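Clostripain-related protein (Bacteroides thetaiotaomicron, PDB 6NAG) probably hydrolyses peptide bonds as a secreted cysteine protease of the clostripain (C11) family, clan CD. Local coordinates at residues M115-V120 with V286-Y291; D281-V286 with S327-E332. The protein carries 1 engineered substitution. All coordinates share one frame; numbering follows the deposited sequence.

Overall arrangement
The chain first reaches 115-120, in the loop that comes after strand 105-111 of the mixed sheet and the short strand 113-114. Contact 1 closes a long loop when 286-291 returns to this segment. Contact 2 starts a little earlier, at 281-286, and closes a shorter loop at 327-332, in the hairpin of strands 324-327 and 331-334. The two loops therefore cross, and the contacts share Val286. The centres of contacts 1 and 2 lie about 12 Å apart. Asp281 OD2 joins them through probable hydrogen bonds from the backbone N atoms of Ile287 and Phe288. Met115 also packs on Tyr283. Together they tie the 115-120 loop, through 281-291, to the late hairpin.

Contact 1 (M115-V120 with V286-Y291); sequences MGWIPV and VIFFDY
Phe288 and Ile287 meet the type II' beta turn formed by Met115 to Ile118. This turn belongs to the caspase-like fold of clan CD. It follows strand 113-114. Gly116 occupies the second position of the turn, and its positive phi, 61°, is what that position of a II' turn requires. The closing bond, from Ile118 N to Met115 O, is weak. The end of the Phe288 ring reaches the turn. Its CZ lies 3.6 Å from Met115 O, and this oxygen sits at the edge of the ring, near its plane. Beside it, Phe288 CE1 lies 4.1 Å from Gly116 CA. Trp117 approaches the same corner obliquely, with its CD1 4.2 Å from Phe288 CE1. Ile287 works on two fronts. Its CG2 branch lies over the centre of the Phe288 ring, 3.7 Å above the plane. The same methyl also meets Ile118 CD1 across the contact. Ile118 CD1 in turn rests on one face of the Trp117 ring, offset toward the rim. The contact is thus a buried chain of methyls and rings. The other branch of Ile287 is extended, with chi2 at 178°, and carries CD1 to Met115. The Met115 chain bends at chi2 (55°) and crosses Ile287 at about a right angle. Around the contact, Tyr180 stacks on the Phe288 ring. The backbone of Tyr145 holds Met115, Gly116 and Ile118. Trp117 NE1 is hydrogen-bonded to Ser344 OG, which also bonds Ile287 O, so this serine links both segments. On the Met115 side the contact finishes at a methyl pair, Met115 CE and Ile287 CD1, 3.8 Å apart.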
loop_
_atom_site.group_PDB
_atom_site.type_symbol
_atom_site.label_atom_id
_atom_site.label_comp_id
_atom_site.label_asym_id
_atom_site.label_seq_id
_atom_site.Cartn_x
_atom_site.Cartn_y
_atom_site.Cartn_z
ATOM N N MET A 115 19.428 -15.651 -4.328
ATOM C CA MET A 115 20.251 -16.013 -3.182
ATOM C C MET A 115 19.390 -16.085 -1.922
ATOM O O MET A 115 19.857 -15.821 -0.816
ATOM C CB MET A 115 21.394 -15.012 -3.004
ATOM C CG MET A 115 22.575 -15.538 -2.202
ATOM S SD MET A 115 23.242 -17.072 -2.873
ATOM C CE MET A 115 24.500 -17.438 -1.654
ATOM N N GLY A 116 18.123 -16.438 -2.106
ATOM C CA GLY A 116 17.210 -16.634 -0.995
ATOM C C GLY A 116 16.979 -15.418 -0.121
ATOM O O GLY A 116 16.792 -14.306 -0.613
ATOM N N TRP A 117 16.991 -15.643 1.189
ATOM C CA TRP A 117 16.685 -14.604 2.166
ATOM C C TRP A 117 17.892 -13.737 2.489
ATOM O O TRP A 117 17.762 -12.716 3.165
ATOM C CB TRP A 117 16.159 -15.236 3.453
ATOM C CG TRP A 117 17.159 -16.146 4.097
ATOM C CD1 TRP A 117 17.302 -17.485 3.886
ATOM C CD2 TRP A 117 18.168 -15.780 5.047
ATOM N NE1 TRP A 117 18.333 -17.977 4.648
ATOM C CE2 TRP A 117 18.881 -16.949 5.370
ATOM C CE3 TRP A 117 18.536 -14.576 5.656
ATOM C CZ2 TRP A 117 19.939 -16.953 6.275
ATOM C CZ3 TRP A 117 19.587 -14.581 6.554
ATOM C CH2 TRP A 117 20.276 -15.761 6.854
ATOM N N ILE A 118 19.064 -14.160 2.020
ATOM C CA ILE A 118 20.323 -13.484 2.325
ATOM C C ILE A 118 20.258 -11.991 2.024
ATOM O O ILE A 118 19.906 -11.593 0.916
ATOM C CB ILE A 118 21.494 -14.105 1.538
ATOM C CG1 ILE A 118 21.618 -15.596 1.854
ATOM C CG2 ILE A 118 22.796 -13.382 1.848
ATOM C CD1 ILE A 118 21.835 -15.896 3.319
ATOM N N PRO A 119 20.578 -11.160 3.026
ATOM C CA PRO A 119 20.569 -9.703 2.859
ATOM C C PRO A 119 21.663 -9.224 1.911
ATOM O O PRO A 119 22.721 -9.845 1.829
ATOM C CB PRO A 119 20.809 -9.184 4.281
ATOM C CG PRO A 119 21.502 -10.299 4.978
ATOM C CD PRO A 119 20.932 -11.557 4.400
ATOM N N VAL A 120 21.397 -8.131 1.202
ATOM C CA VAL A 120 22.361 -7.561 0.268
ATOM C C VAL A 120 23.612 -7.094 1.006
ATOM O O VAL A 120 24.726 -7.205 0.494
ATOM C CB VAL A 120 21.750 -6.380 -0.520
ATOM C CG1 VAL A 120 22.767 -5.790 -1.486
ATOM C CG2 VAL A 120 20.507 -6.828 -1.267
ATOM N N VAL A 286 27.156 -25.188 4.269
ATOM C CA VAL A 286 25.863 -25.155 3.601
ATOM C C VAL A 286 25.017 -23.990 4.104
ATOM O O VAL A 286 24.967 -23.719 5.303
ATOM C CB VAL A 286 25.093 -26.476 3.813
ATOM C CG1 VAL A 286 23.776 -26.467 3.050
ATOM C CG2 VAL A 286 25.946 -27.659 3.394
ATOM N N ILE A 287 24.362 -23.296 3.180
ATOM C CA ILE A 287 23.466 -22.206 3.538
ATOM C C ILE A 287 22.017 -22.685 3.555
ATOM O O ILE A 287 21.267 -22.389 4.485
ATOM C CB ILE A 287 23.599 -21.019 2.564
ATOM C CG1 ILE A 287 25.047 -20.527 2.519
ATOM C CG2 ILE A 287 22.664 -19.890 2.966
ATOM C CD1 ILE A 287 25.274 -19.387 1.551
ATOM N N PHE A 288 21.633 -23.434 2.527
ATOM C CA PHE A 288 20.251 -23.873 2.379
ATOM C C PHE A 288 20.097 -25.377 2.597
ATOM O O PHE A 288 20.428 -26.179 1.724
ATOM C CB PHE A 288 19.723 -23.488 0.994
ATOM C CG PHE A 288 19.898 -22.033 0.664
ATOM C CD1 PHE A 288 19.027 -21.083 1.173
ATOM C CD2 PHE A 288 20.934 -21.613 -0.153
ATOM C CE1 PHE A 288 19.187 -19.743 0.872
ATOM C CE2 PHE A 288 21.098 -20.275 -0.457
ATOM C CZ PHE A 288 20.223 -19.339 0.056
ATOM N N PHE A 289 19.591 -25.746 3.769
ATOM C CA PHE A 289 19.338 -27.144 4.102
ATOM C C PHE A 289 17.901 -27.520 3.776
ATOM O O PHE A 289 17.024 -26.662 3.762
ATOM C CB PHE A 289 19.602 -27.412 5.586
ATOM C CG PHE A 289 20.982 -27.044 6.043
ATOM C CD1 PHE A 289 21.280 -25.743 6.411
ATOM C CD2 PHE A 289 21.974 -28.005 6.131
ATOM C CE1 PHE A 289 22.545 -25.403 6.841
ATOM C CE2 PHE A 289 23.242 -27.672 6.563
ATOM C CZ PHE A 289 23.527 -26.368 6.920
ATOM N N ASP A 290 17.656 -28.802 3.531
ATOM C CA ASP A 290 16.291 -29.287 3.371
ATOM C C ASP A 290 15.547 -29.155 4.695
ATOM O O ASP A 290 15.997 -29.672 5.718
ATOM C CB ASP A 290 16.279 -30.737 2.888
ATOM C CG ASP A 290 14.877 -31.281 2.714
ATOM O OD1 ASP A 290 14.227 -30.939 1.705
ATOM O OD2 ASP A 290 14.425 -32.053 3.584
ATOM N N TYR A 291 14.418 -28.454 4.673
ATOM C CA TYR A 291 13.662 -28.166 5.889
ATOM C C TYR A 291 13.160 -29.448 6.552
ATOM O O TYR A 291 13.340 -29.641 7.754
ATOM C CB TYR A 291 12.487 -27.233 5.575
ATOM C CG TYR A 291 11.798 -26.635 6.787
ATOM C CD1 TYR A 291 12.330 -26.776 8.064
ATOM C CD2 TYR A 291 10.609 -25.932 6.652
ATOM C CE1 TYR A 291 11.697 -26.237 9.166
ATOM C CE2 TYR A 291 9.971 -25.387 7.749
ATOM C CZ TYR A 291 10.520 -25.542 9.004
ATOM O OH TYR A 291 9.888 -25.003 10.100
#

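Contact 2 (D281-V286 with S327-E332); sequences DGYYPV and SMSRGE
Ser327 places OG opposite its own backbone N (chi1 178°), and this brings the hydroxyl to Gly282 CA, 3.3 Å away. Ser329 instead keeps OG beside its backbone N (chi1 -64°), which sets it against the ring of Tyr283. Ser327 ends one strand of a beta hairpin and Ser329 lies in its turn; a classic beta bulge follows, in which Arg330 and Gly331 face Ser327. Ser327 and Gly331 are paired in both directions, Ser327 N to Gly331 O and Gly331 N to Ser327 O. The bond from Arg330 N to Ser327 O is weak. Gly282 is the centre of the contact and presents only backbone to the hairpin. Ser327 lies against its CA. Ser329 CB approaches its carbonyl oxygen, Gly282 O, at 3.2 Å. The aliphatic part of Arg330 passes nearby, with CG 3.8 Å from Gly282 CA. Ser329 OG meets the Tyr283 ring at its edge, near the ring plane, 3.6 Å from CE1. The facing loop is shaped by an Asx turn. Asp281 OD1 accepts from Tyr283 N at 3.3 Å in a nearly straight bond (166°), and the N-H comes from above the carboxylate plane. Outside the segments, Ser327 OG is hydrogen-bonded to Glu203, which also takes the backbone N of Met328. Arg279 binds the carbonyl oxygens of Asp281 and Tyr283, and its NH2 comes close to the like-charged NH2 of Arg330. The contact joins the loop before strand 289-290 to the hairpin, partly at the surface. One water completes the join. It lies at the edge of the Arg330 guanidinium, in its plane, accepts from Arg330 NH2 at 2.9 Å and donates to Gly282 O at 2.9 Å.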
loop_
_atom_site.group_PDB
_atom_site.type_symbol
_atom_site.label_atom_id
_atom_site.label_comp_id
_atom_site.label_asym_id
_atom_site.label_seq_id
_atom_site.Cartn_x
_atom_site.Cartn_y
_atom_site.Cartn_z
ATOM N N ASP A 281 22.235 -26.757 -1.629
ATOM C CA ASP A 281 23.073 -25.823 -2.373
ATOM C C ASP A 281 24.424 -26.465 -2.673
ATOM O O ASP A 281 24.637 -27.640 -2.380
ATOM C CB ASP A 281 23.253 -24.504 -1.606
ATOM C CG ASP A 281 23.797 -24.697 -0.200
ATOM O OD1 ASP A 281 24.624 -25.606 0.022
ATOM O OD2 ASP A 281 23.400 -23.919 0.692
ATOM N N GLY A 282 25.334 -25.691 -3.253
ATOM C CA GLY A 282 26.659 -26.194 -3.565
ATOM C C GLY A 282 27.742 -25.482 -2.782
ATOM O O GLY A 282 28.882 -25.382 -3.233
ATOM N N TYR A 283 27.387 -24.995 -1.597
ATOM C CA TYR A 283 28.306 -24.201 -0.792
ATOM C C TYR A 283 28.812 -24.960 0.430
ATOM O O TYR A 283 28.184 -25.914 0.888
ATOM C CB TYR A 283 27.626 -22.905 -0.349
ATOM C CG TYR A 283 27.070 -22.093 -1.496
ATOM C CD1 TYR A 283 27.796 -21.925 -2.667
ATOM C CD2 TYR A 283 25.814 -21.509 -1.412
ATOM C CE1 TYR A 283 27.291 -21.189 -3.720
ATOM C CE2 TYR A 283 25.300 -20.772 -2.461
ATOM C CZ TYR A 283 26.043 -20.615 -3.612
ATOM O OH TYR A 283 25.535 -19.881 -4.660
ATOM N N TYR A 284 29.958 -24.531 0.947
ATOM C CA TYR A 284 30.495 -25.074 2.187
ATOM C C TYR A 284 31.089 -23.953 3.034
ATOM O O TYR A 284 32.055 -23.313 2.624
ATOM C CB TYR A 284 31.546 -26.148 1.908
ATOM C CG TYR A 284 31.997 -26.878 3.153
ATOM C CD1 TYR A 284 31.142 -27.745 3.819
ATOM C CD2 TYR A 284 33.277 -26.700 3.661
ATOM C CE1 TYR A 284 31.547 -28.413 4.958
ATOM C CE2 TYR A 284 33.691 -27.366 4.799
ATOM C CZ TYR A 284 32.823 -28.221 5.443
ATOM O OH TYR A 284 33.229 -28.885 6.576
ATOM N N PRO A 285 30.513 -23.706 4.225
ATOM C CA PRO A 285 29.384 -24.413 4.845
ATOM C C PRO A 285 28.063 -24.232 4.099
ATOM O O PRO A 285 27.887 -23.250 3.380
ATOM C CB PRO A 285 29.295 -23.782 6.241
ATOM C CG PRO A 285 30.616 -23.132 6.464
ATOM C CD PRO A 285 31.056 -22.669 5.116
ATOM N N VAL A 286 27.156 -25.188 4.269
ATOM C CA VAL A 286 25.863 -25.155 3.601
ATOM C C VAL A 286 25.017 -23.990 4.104
ATOM O O VAL A 286 24.967 -23.719 5.303
ATOM C CB VAL A 286 25.093 -26.476 3.813
ATOM C CG1 VAL A 286 23.776 -26.467 3.050
ATOM C CG2 VAL A 286 25.946 -27.659 3.394
ATOM N N SER A 327 24.983 -27.569 -9.259
ATOM C CA SER A 327 25.544 -26.339 -8.719
ATOM C C SER A 327 26.865 -26.027 -9.410
ATOM O O SER A 327 27.677 -26.922 -9.636
ATOM C CB SER A 327 25.747 -26.449 -7.208
ATOM O OG SER A 327 26.332 -25.269 -6.687
ATOM N N MET A 328 27.079 -24.761 -9.748
ATOM C CA MET A 328 28.307 -24.354 -10.422
ATOM C C MET A 328 29.521 -24.506 -9.513
ATOM O O MET A 328 30.657 -24.545 -9.985
ATOM C CB MET A 328 28.205 -22.906 -10.906
ATOM C CG MET A 328 27.122 -22.661 -11.940
ATOM S SD MET A 328 27.269 -21.030 -12.695
ATOM C CE MET A 328 27.376 -19.992 -11.241
ATOM N N SER A 329 29.276 -24.596 -8.211
ATOM C CA SER A 329 30.353 -24.628 -7.231
ATOM C C SER A 329 30.860 -26.037 -6.934
ATOM O O SER A 329 31.957 -26.199 -6.403
ATOM C CB SER A 329 29.897 -23.964 -5.931
ATOM O OG SER A 329 29.628 -22.588 -6.132
ATOM N N ARG A 330 30.073 -27.056 -7.270
ATOM C CA ARG A 330 30.499 -28.425 -6.990
ATOM C C ARG A 330 29.913 -29.478 -7.935
ATOM O O ARG A 330 30.249 -30.656 -7.833
ATOM C CB ARG A 330 30.156 -28.793 -5.543
ATOM C CG ARG A 330 28.680 -28.965 -5.257
ATOM C CD ARG A 330 28.478 -29.907 -4.083
ATOM N NE ARG A 330 29.184 -29.465 -2.885
ATOM C CZ ARG A 330 29.455 -30.250 -1.847
ATOM N NH1 ARG A 330 29.087 -31.523 -1.861
ATOM N NH2 ARG A 330 30.102 -29.763 -0.796
ATOM N N GLY A 331 29.047 -29.059 -8.851
ATOM C CA GLY A 331 28.485 -29.979 -9.824
ATOM C C GLY A 331 27.178 -30.607 -9.381
ATOM O O GLY A 331 26.394 -29.987 -8.663
ATOM N N GLU A 332 26.942 -31.842 -9.812
ATOM C CA GLU A 332 25.703 -32.542 -9.489
ATOM C C GLU A 332 25.720 -33.101 -8.070
ATOM O O GLU A 332 26.712 -33.681 -7.630
ATOM C CB GLU A 332 25.446 -33.667 -10.493
ATOM C CG GLU A 332 25.233 -33.187 -11.918
ATOM C CD GLU A 332 24.746 -34.288 -12.838
ATOM O OE1 GLU A 332 24.050 -35.204 -12.353
ATOM O OE2 GLU A 332 25.060 -34.239 -14.045
HETATM O O HOH W 1 30.721 -27.127 -1.925
#